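Local coordinates for protein putative eukaryotic translation initiation factor eIF-4E (Leishmania major, PDB 5WB5) that probably binds the 7-methylguanosine cap, including the cap 4 form, of messenger RNA and acts in the initiation of translation, at residues F58-L62 against L142-V146; K98-D104 against H175-W181; E148-C152 against F163-I167. All blocks are in the same frame, centred on the assembly; numbering follows the deposited sequence.

Contact 1. Residues F58-L62 against L142-V146; sequences FFVML and LMATV
Phe58 lays one face of its ring over Val146, whose CG2 methyl stands 3.9 Å from the ring centroid and only 3° off the ring normal, so this CH-pi contact is centred on the face. The other Val146 methyl, CG1, reaches the CD1 corner of the same ring. With CG anti to the backbone N (chi1 170°), the Phe58 ring is carried toward helix 133-147, where Leu142, Met143 and Val146 surround it. Leu142 CB meets the ring at its edge, close to the ring plane, 3.7 Å from Phe58 CZ. Met143 crosses at about a right angle and brings its CG to 3.7 Å from Phe58 CE2. On the face turned from Val146 lies Leu62 CG, one helical turn on, displaced toward the rim; the ring is thus covered on both faces by aliphatic groups.

Two looser contacts flank it. The Met143 sulfur approaches the Phe59 ring obliquely, with SD 5.4 Å from the ring centroid, a Met-aromatic contact. Leu62 and Leu142 slide past each other in opposite directions, their CD2 and CD1 methyls 4.0 Å apart.

The helical segments run nearly antiparallel, at 156°, but their axes stay 11.9 Å apart, a gap bridged mainly by Phe58. Phe79 of strand 75-81 packs on Leu142 and Val146, and a chain of another protein packs on Phe59 and Met143. The arrangement is that of the eIF4E fold, in which helices lie side by side on the convex face of a curved antiparallel sheet.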
loop_
_atom_site.group_PDB
_atom_site.type_symbol
_atom_site.label_atom_id
_atom_site.label_comp_id
_atom_site.label_asym_id
_atom_site.label_seq_id
_atom_site.Cartn_x
_atom_site.Cartn_y
_atom_site.Cartn_z
ATOM N N PHE A 58 -10.931 4.466 -2.561
ATOM C CA PHE A 58 -9.976 3.407 -2.261
ATOM C C PHE A 58 -10.338 2.123 -2.996
ATOM O O PHE A 58 -9.479 1.482 -3.615
ATOM C CB PHE A 58 -9.928 3.177 -0.752
ATOM C CG PHE A 58 -9.166 1.952 -0.345
ATOM C CD1 PHE A 58 -7.784 1.955 -0.317
ATOM C CD2 PHE A 58 -9.836 0.803 0.026
ATOM C CE1 PHE A 58 -7.086 0.830 0.070
ATOM C CE2 PHE A 58 -9.142 -0.326 0.410
ATOM C CZ PHE A 58 -7.767 -0.313 0.433
ATOM N N PHE A 59 -11.614 1.734 -2.953
ATOM C CA PHE A 59 -12.003 0.484 -3.598
ATOM C C PHE A 59 -11.978 0.593 -5.118
ATOM O O PHE A 59 -11.732 -0.408 -5.799
ATOM C CB PHE A 59 -13.372 0.040 -3.097
ATOM C CG PHE A 59 -13.317 -0.648 -1.764
ATOM C CD1 PHE A 59 -12.861 -1.953 -1.663
ATOM C CD2 PHE A 59 -13.691 0.015 -0.610
ATOM C CE1 PHE A 59 -12.794 -2.586 -0.442
ATOM C CE2 PHE A 59 -13.626 -0.613 0.615
ATOM C CZ PHE A 59 -13.177 -1.918 0.699
ATOM N N VAL A 60 -12.193 1.787 -5.674
ATOM C CA VAL A 60 -12.023 1.960 -7.116
ATOM C C VAL A 60 -10.555 1.781 -7.493
ATOM O O VAL A 60 -10.215 1.064 -8.449
ATOM C CB VAL A 60 -12.559 3.334 -7.556
ATOM C CG1 VAL A 60 -12.261 3.583 -9.020
ATOM C CG2 VAL A 60 -14.057 3.417 -7.319
ATOM N N MET A 61 -9.666 2.445 -6.751
ATOM C CA MET A 61 -8.235 2.224 -6.912
ATOM C C MET A 61 -7.923 0.733 -6.916
ATOM O O MET A 61 -7.270 0.223 -7.833
ATOM C CB MET A 61 -7.479 2.932 -5.785
ATOM C CG MET A 61 -5.966 2.803 -5.842
ATOM S SD MET A 61 -5.191 3.270 -4.280
ATOM C CE MET A 61 -5.551 1.822 -3.290
ATOM N N LEU A 62 -8.396 0.018 -5.894
ATOM C CA LEU A 62 -8.172 -1.424 -5.835
ATOM C C LEU A 62 -8.680 -2.110 -7.093
ATOM O O LEU A 62 -8.018 -3.003 -7.635
ATOM C CB LEU A 62 -8.852 -2.018 -4.604
ATOM C CG LEU A 62 -8.130 -1.873 -3.268
ATOM C CD1 LEU A 62 -9.007 -2.420 -2.156
ATOM C CD2 LEU A 62 -6.785 -2.588 -3.286
ATOM N N LEU A 142 -3.762 -2.873 3.150
ATOM C CA LEU A 142 -4.222 -1.600 2.603
ATOM C C LEU A 142 -5.485 -1.123 3.314
ATOM O O LEU A 142 -5.614 0.066 3.645
ATOM C CB LEU A 142 -4.461 -1.736 1.100
ATOM C CG LEU A 142 -3.237 -1.504 0.218
ATOM C CD1 LEU A 142 -3.470 -2.075 -1.174
ATOM C CD2 LEU A 142 -2.926 -0.011 0.143
ATOM N N MET A 143 -6.431 -2.039 3.552
ATOM C CA MET A 143 -7.664 -1.676 4.241
ATOM C C MET A 143 -7.381 -1.241 5.671
ATOM O O MET A 143 -8.018 -0.314 6.179
ATOM C CB MET A 143 -8.645 -2.849 4.229
ATOM C CG MET A 143 -9.261 -3.139 2.869
ATOM S SD MET A 143 -10.520 -4.427 2.911
ATOM C CE MET A 143 -9.551 -5.818 3.475
ATOM N N ALA A 144 -6.435 -1.904 6.339
ATOM C CA ALA A 144 -6.049 -1.483 7.682
ATOM C C ALA A 144 -5.396 -0.108 7.657
ATOM O O ALA A 144 -5.575 0.691 8.585
ATOM C CB ALA A 144 -5.107 -2.514 8.300
ATOM N N THR A 145 -4.634 0.187 6.606
ATOM C CA THR A 145 -4.017 1.501 6.493
ATOM C C THR A 145 -5.084 2.582 6.375
ATOM O O THR A 145 -5.137 3.516 7.185
ATOM C CB THR A 145 -3.072 1.538 5.290
ATOM O OG1 THR A 145 -2.123 0.470 5.393
ATOM C CG2 THR A 145 -2.324 2.869 5.225
ATOM N N VAL A 146 -5.962 2.458 5.376
ATOM C CA VAL A 146 -6.946 3.513 5.138
ATOM C C VAL A 146 -7.937 3.595 6.293
ATOM O O VAL A 146 -8.377 4.687 6.672
ATOM C CB VAL A 146 -7.664 3.309 3.791
ATOM C CG1 VAL A 146 -6.685 3.466 2.644
ATOM C CG2 VAL A 146 -8.365 1.958 3.737
#

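Contact 2. Residues K98-D104 against H175-W181; sequences KLWVNLD and HNRLAVW
His175 sets its ring obliquely beside Asn102, with CD2 3.8 Å from Asn102 CB, although this histidine is poorly ordered. Asn176 opens the regular pairing: its backbone N donates to Leu103 O at 2.9 Å, and its O accepts from Leu103 N. Arg177 follows in a non-hydrogen-bonded pair with Asn102. Its side chain, extended from CG to NE, runs alongside Trp100 and lays the guanidinium flat on the indole, planes 6° apart. Arg177 CZ is 4.2 Å from the centroid of the six-membered ring of Trp100 and 27° off the normal, a stack with cation-pi character. Asn102 OD1 touches the Arg177 shaft at CG, 3.2 Å away.

Leu178 pairs with Val101 through two backbone bonds, one from Val101 N to Leu178 O at 2.8 Å, while Leu178 CB rests against Val101 CG2. Ala179 offers its methyl to Trp100, CB to CB 3.8 Å. Two further bonds join Val180 to Leu99, with Val180 N donating to Leu99 O at 2.8 Å. Trp181 ends the segment by receiving Lys98 CB over its five-membered ring, 3.8 Å from the centroid; chi1 of 61° swings the lysine chain along the indole, where CD also meets NE1.

These are neighbouring strands of the curved antiparallel sheet, flanked by strands 164-171 and 210-214. Leu99, Val101, Leu103, Asn176, Leu178 and Val180 share one face, which helices 133-147 and 188-200 cover through Leu134, Trp138, Val141, Leu194 and Leu198; on the other face, Trp100 NE1 is bonded to Thr213 OG1.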
loop_
_atom_site.group_PDB
_atom_site.type_symbol
_atom_site.label_atom_id
_atom_site.label_comp_id
_atom_site.label_asym_id
_atom_site.label_seq_id
_atom_site.Cartn_x
_atom_site.Cartn_y
_atom_site.Cartn_z
ATOM N N LYS A 98 11.136 1.359 8.953
ATOM C CA LYS A 98 10.166 0.474 8.326
ATOM C C LYS A 98 10.222 -0.906 8.964
ATOM O O LYS A 98 11.304 -1.442 9.220
ATOM C CB LYS A 98 10.403 0.360 6.812
ATOM C CG LYS A 98 11.750 -0.218 6.408
ATOM C CD LYS A 98 11.861 -0.304 4.891
ATOM C CE LYS A 98 13.228 -0.796 4.446
ATOM N NZ LYS A 98 14.296 0.193 4.753
ATOM N N LEU A 99 9.040 -1.463 9.221
ATOM C CA LEU A 99 8.889 -2.841 9.677
ATOM C C LEU A 99 8.441 -3.684 8.490
ATOM O O LEU A 99 7.357 -3.460 7.947
ATOM C CB LEU A 99 7.869 -2.931 10.814
ATOM C CG LEU A 99 7.508 -4.326 11.342
ATOM C CD1 LEU A 99 8.594 -4.867 12.267
ATOM C CD2 LEU A 99 6.171 -4.290 12.050
ATOM N N TRP A 100 9.267 -4.647 8.087
ATOM C CA TRP A 100 9.016 -5.397 6.867
ATOM C C TRP A 100 9.096 -6.895 7.122
ATOM O O TRP A 100 9.624 -7.359 8.137
ATOM C CB TRP A 100 9.994 -4.997 5.749
ATOM C CG TRP A 100 11.446 -5.117 6.103
ATOM C CD1 TRP A 100 12.225 -4.172 6.708
ATOM C CD2 TRP A 100 12.302 -6.240 5.853
ATOM N NE1 TRP A 100 13.510 -4.640 6.855
ATOM C CE2 TRP A 100 13.582 -5.906 6.336
ATOM C CE3 TRP A 100 12.107 -7.495 5.268
ATOM C CZ2 TRP A 100 14.662 -6.784 6.257
ATOM C CZ3 TRP A 100 13.182 -8.365 5.191
ATOM C CH2 TRP A 100 14.441 -8.005 5.682
ATOM N N VAL A 101 8.533 -7.640 6.172
ATOM C CA VAL A 101 8.481 -9.095 6.203
ATOM C C VAL A 101 8.644 -9.621 4.783
ATOM O O VAL A 101 8.263 -8.964 3.809
ATOM C CB VAL A 101 7.160 -9.617 6.812
ATOM C CG1 VAL A 101 7.001 -9.139 8.247
ATOM C CG2 VAL A 101 5.969 -9.175 5.973
ATOM N N ASN A 102 9.203 -10.826 4.673
ATOM C CA ASN A 102 9.419 -11.496 3.392
ATOM C C ASN A 102 8.394 -12.617 3.258
ATOM O O ASN A 102 8.517 -13.662 3.903
ATOM C CB ASN A 102 10.840 -12.043 3.283
ATOM C CG ASN A 102 11.895 -10.955 3.328
ATOM O OD1 ASN A 102 11.599 -9.780 3.116
ATOM N ND2 ASN A 102 13.135 -11.344 3.598
ATOM N N LEU A 103 7.383 -12.396 2.427
ATOM C CA LEU A 103 6.445 -13.435 2.045
ATOM C C LEU A 103 7.003 -14.207 0.853
ATOM O O LEU A 103 7.983 -13.803 0.222
ATOM C CB LEU A 103 5.090 -12.822 1.698
ATOM C CG LEU A 103 4.632 -11.682 2.612
ATOM C CD1 LEU A 103 3.397 -11.005 2.042
ATOM C CD2 LEU A 103 4.371 -12.198 4.023
ATOM N N ASP A 104 6.353 -15.319 0.526
ATOM C CA ASP A 104 6.792 -16.175 -0.565
ATOM C C ASP A 104 5.724 -16.225 -1.650
ATOM O O ASP A 104 4.569 -15.847 -1.435
ATOM C CB ASP A 104 7.110 -17.586 -0.058
ATOM C CG ASP A 104 8.156 -17.585 1.044
ATOM O OD1 ASP A 104 9.089 -16.755 0.983
ATOM O OD2 ASP A 104 8.039 -18.407 1.977
ATOM N N HIS A 175 11.406 -13.591 -2.999
ATOM C CA HIS A 175 10.547 -13.140 -1.916
ATOM C C HIS A 175 9.610 -12.042 -2.405
ATOM O O HIS A 175 9.660 -11.599 -3.555
ATOM C CB HIS A 175 11.386 -12.645 -0.737
ATOM C CG HIS A 175 12.361 -13.655 -0.221
ATOM N ND1 HIS A 175 13.599 -13.856 -0.792
ATOM C CD2 HIS A 175 12.280 -14.525 0.815
ATOM C CE1 HIS A 175 14.240 -14.803 -0.131
ATOM N NE2 HIS A 175 13.459 -15.227 0.848
ATOM N N ASN A 176 8.736 -11.612 -1.500
ATOM C CA ASN A 176 7.861 -10.464 -1.719
ATOM C C ASN A 176 7.872 -9.671 -0.423
ATOM O O ASN A 176 7.393 -10.157 0.605
ATOM C CB ASN A 176 6.446 -10.902 -2.097
ATOM C CG ASN A 176 6.388 -11.586 -3.456
ATOM O OD1 ASN A 176 7.026 -11.144 -4.412
ATOM N ND2 ASN A 176 5.629 -12.674 -3.542
ATOM N N ARG A 177 8.447 -8.474 -0.453
ATOM C CA ARG A 177 8.680 -7.715 0.768
ATOM C C ARG A 177 7.507 -6.784 1.038
ATOM O O ARG A 177 7.238 -5.869 0.252
ATOM C CB ARG A 177 9.980 -6.916 0.682
ATOM C CG ARG A 177 11.224 -7.779 0.672
ATOM C CD ARG A 177 12.423 -7.032 1.221
ATOM N NE ARG A 177 13.607 -7.882 1.307
ATOM C CZ ARG A 177 14.782 -7.481 1.781
ATOM N NH1 ARG A 177 14.937 -6.237 2.214
ATOM N NH2 ARG A 177 15.805 -8.324 1.820
ATOM N N LEU A 178 6.808 -7.028 2.139
ATOM C CA LEU A 178 5.841 -6.078 2.665
ATOM C C LEU A 178 6.542 -5.203 3.693
ATOM O O LEU A 178 7.379 -5.686 4.455
ATOM C CB LEU A 178 4.660 -6.805 3.306
ATOM C CG LEU A 178 3.622 -5.922 3.993
ATOM C CD1 LEU A 178 2.927 -5.021 3.002
ATOM C CD2 LEU A 178 2.613 -6.785 4.718
ATOM N N ALA A 179 6.216 -3.915 3.703
ATOM C CA ALA A 179 6.881 -2.982 4.600
ATOM C C ALA A 179 5.889 -1.922 5.048
ATOM O O ALA A 179 5.115 -1.411 4.238
ATOM C CB ALA A 179 8.092 -2.322 3.924
ATOM N N VAL A 180 5.920 -1.601 6.336
ATOM C CA VAL A 180 5.125 -0.529 6.920
ATOM C C VAL A 180 6.102 0.539 7.388
ATOM O O VAL A 180 6.875 0.315 8.327
ATOM C CB VAL A 180 4.250 -1.032 8.076
ATOM C CG1 VAL A 180 3.401 0.101 8.646
ATOM C CG2 VAL A 180 3.372 -2.180 7.615
ATOM N N TRP A 181 6.091 1.687 6.713
ATOM C CA TRP A 181 6.966 2.803 7.043
ATOM C C TRP A 181 6.285 3.678 8.087
ATOM O O TRP A 181 5.214 4.250 7.826
ATOM C CB TRP A 181 7.298 3.632 5.801
ATOM C CG TRP A 181 8.192 2.953 4.813
ATOM C CD1 TRP A 181 8.240 1.619 4.523
ATOM C CD2 TRP A 181 9.177 3.580 3.982
ATOM N NE1 TRP A 181 9.190 1.378 3.559
ATOM C CE2 TRP A 181 9.780 2.564 3.211
ATOM C CE3 TRP A 181 9.604 4.900 3.813
ATOM C CZ2 TRP A 181 10.788 2.828 2.286
ATOM C CZ3 TRP A 181 10.606 5.160 2.895
ATOM C CH2 TRP A 181 11.185 4.129 2.142
#

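Contact 3. Residues E148-C152 against F163-I167; sequences EYLDC and FVTGI
A carboxylate meets mainly hydrocarbon here: Asp151 holds OD2 3.7 Å from Phe163 CB and only approaches the Phe163 ring from its edge side, near the ring plane, with carboxylate and ring planes 44° apart. The other oxygen, OD1, stands 4.0 Å from Val164 CG2. A chi1 of 57° places the Asp151 carboxylate between its own backbone N and carbonyl carbon, turned toward strand 164-171. No hydrogen bond crosses between the two segments. Asp151 OD1 finds its partner outside them, in a salt bridge with a basic side chain on the chain of another protein, which probably helps to offset its charge.

Beyond the carboxylate, at Leu150, the contact is apolar. Leu150 crosses Val164 at about a right angle, bringing its CD2 to 4.1 Å from Val164 CG1, and the same methyl lies 4.5 Å from Ile167 CG2. In the fold, the loop leaving helix 133-147 thereby lies against the start of a central sheet strand. The helix ends in a Schellman motif, with Glu148 at positive phi (67°), while Thr165 and Gly166 both face Trp181 in a classic beta bulge. The extra residue of the bulge is consistent with Val164 and Ile167, three apart, both pointing to Leu150.

Val180 of strand 175-182 and Leu194 of helix 188-200 also pack on Leu150. Glu148 OE2 forms a salt bridge with Arg25 NE, and this arginine of strand 22-32 also donates through NH1 to Val164 O.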
loop_
_atom_site.group_PDB
_atom_site.type_symbol
_atom_site.label_atom_id
_atom_site.label_comp_id
_atom_site.label_asym_id
_atom_site.label_seq_id
_atom_site.Cartn_x
_atom_site.Cartn_y
_atom_site.Cartn_z
ATOM N N GLU A 148 -7.338 3.066 9.384
ATOM C CA GLU A 148 -6.672 3.591 10.573
ATOM C C GLU A 148 -6.674 2.612 11.739
ATOM O O GLU A 148 -6.523 3.027 12.891
ATOM C CB GLU A 148 -7.297 4.920 11.020
ATOM C CG GLU A 148 -7.150 6.044 10.011
ATOM C CD GLU A 148 -5.714 6.488 9.837
ATOM O OE1 GLU A 148 -4.877 6.158 10.706
ATOM O OE2 GLU A 148 -5.425 7.163 8.827
ATOM N N TYR A 149 -6.848 1.315 11.479
ATOM C CA TYR A 149 -6.677 0.303 12.514
ATOM C C TYR A 149 -5.376 -0.470 12.348
ATOM O O TYR A 149 -5.268 -1.608 12.820
ATOM C CB TYR A 149 -7.875 -0.651 12.560
ATOM C CG TYR A 149 -8.254 -1.332 11.264
ATOM C CD1 TYR A 149 -9.066 -0.691 10.337
ATOM C CD2 TYR A 149 -7.847 -2.634 10.988
ATOM C CE1 TYR A 149 -9.439 -1.311 9.162
ATOM C CE2 TYR A 149 -8.220 -3.265 9.810
ATOM C CZ TYR A 149 -9.021 -2.598 8.901
ATOM O OH TYR A 149 -9.398 -3.203 7.721
ATOM N N LEU A 150 -4.386 0.129 11.686
ATOM C CA LEU A 150 -3.031 -0.401 11.734
ATOM C C LEU A 150 -2.317 0.046 13.004
ATOM O O LEU A 150 -1.398 -0.635 13.470
ATOM C CB LEU A 150 -2.260 0.037 10.485
ATOM C CG LEU A 150 -1.066 -0.809 10.034
ATOM C CD1 LEU A 150 -1.449 -2.261 9.783
ATOM C CD2 LEU A 150 -0.464 -0.213 8.776
ATOM N N ASP A 151 -2.732 1.180 13.572
ATOM C CA ASP A 151 -2.322 1.599 14.911
ATOM C C ASP A 151 -3.551 2.187 15.592
ATOM O O ASP A 151 -3.993 3.285 15.238
ATOM C CB ASP A 151 -1.179 2.615 14.859
ATOM C CG ASP A 151 -1.526 3.840 14.040
ATOM O OD1 ASP A 151 -2.250 3.696 13.032
ATOM O OD2 ASP A 151 -1.080 4.948 14.410
ATOM N N CYS A 152 -4.107 1.460 16.560
ATOM C CA CYS A 152 -5.387 1.813 17.163
ATOM C C CYS A 152 -5.249 2.748 18.360
ATOM O O CYS A 152 -6.238 2.969 19.067
ATOM C CB CYS A 152 -6.131 0.546 17.592
ATOM S SG CYS A 152 -5.483 -0.217 19.098
ATOM N N PHE A 163 1.566 7.973 13.417
ATOM C CA PHE A 163 2.701 7.069 13.568
ATOM C C PHE A 163 3.028 6.314 12.289
ATOM O O PHE A 163 4.205 6.110 11.982
ATOM C CB PHE A 163 2.428 6.068 14.695
ATOM C CG PHE A 163 3.475 4.999 14.823
ATOM C CD1 PHE A 163 4.770 5.318 15.197
ATOM C CD2 PHE A 163 3.162 3.672 14.580
ATOM C CE1 PHE A 163 5.734 4.335 15.319
ATOM C CE2 PHE A 163 4.123 2.685 14.701
ATOM C CZ PHE A 163 5.409 3.017 15.071
ATOM N N VAL A 164 2.016 5.896 11.540
ATOM C CA VAL A 164 2.216 5.201 10.274
ATOM C C VAL A 164 2.170 6.222 9.148
ATOM O O VAL A 164 1.211 6.997 9.037
ATOM C CB VAL A 164 1.152 4.108 10.078
ATOM C CG1 VAL A 164 1.274 3.467 8.700
ATOM C CG2 VAL A 164 1.279 3.057 11.167
ATOM N N THR A 165 3.210 6.233 8.314
ATOM C CA THR A 165 3.278 7.148 7.183
ATOM C C THR A 165 2.976 6.476 5.854
ATOM O O THR A 165 2.495 7.146 4.929
ATOM C CB THR A 165 4.662 7.799 7.101
ATOM O OG1 THR A 165 5.659 6.792 6.887
ATOM C CG2 THR A 165 4.976 8.560 8.381
ATOM N N GLY A 166 3.255 5.184 5.723
ATOM C CA GLY A 166 2.933 4.516 4.476
ATOM C C GLY A 166 3.252 3.039 4.524
ATOM O O GLY A 166 3.633 2.497 5.561
ATOM N N ILE A 167 3.080 2.392 3.369
ATOM C CA ILE A 167 3.386 0.978 3.196
ATOM C C ILE A 167 3.935 0.765 1.792
ATOM O O ILE A 167 3.712 1.563 0.879
ATOM C CB ILE A 167 2.162 0.058 3.424
ATOM C CG1 ILE A 167 1.026 0.425 2.469
ATOM C CG2 ILE A 167 1.698 0.139 4.870
ATOM C CD1 ILE A 167 -0.125 -0.557 2.489
#

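Overall arrangement
Contact 1 is complete before contact 3 begins along the chain, whereas contacts 1 and 2 alternate their segments and contact 3 falls between the two strands of contact 2. The centres of contacts 1 and 2 are 18 Å apart, on opposite sides of the chain's centre, with nearest atoms about 6 Å apart. Contact 3 touches both: Tyr149 packs on Ala144 of contact 1, and Gly166 O lies 2.8 Å from Trp181 N of contact 2, a probable hydrogen bond between adjacent strands. Contacts 1 and 3, linked through helix 133-147, border the surface that receives the chain of another protein, while contact 2 builds the sheet away from it.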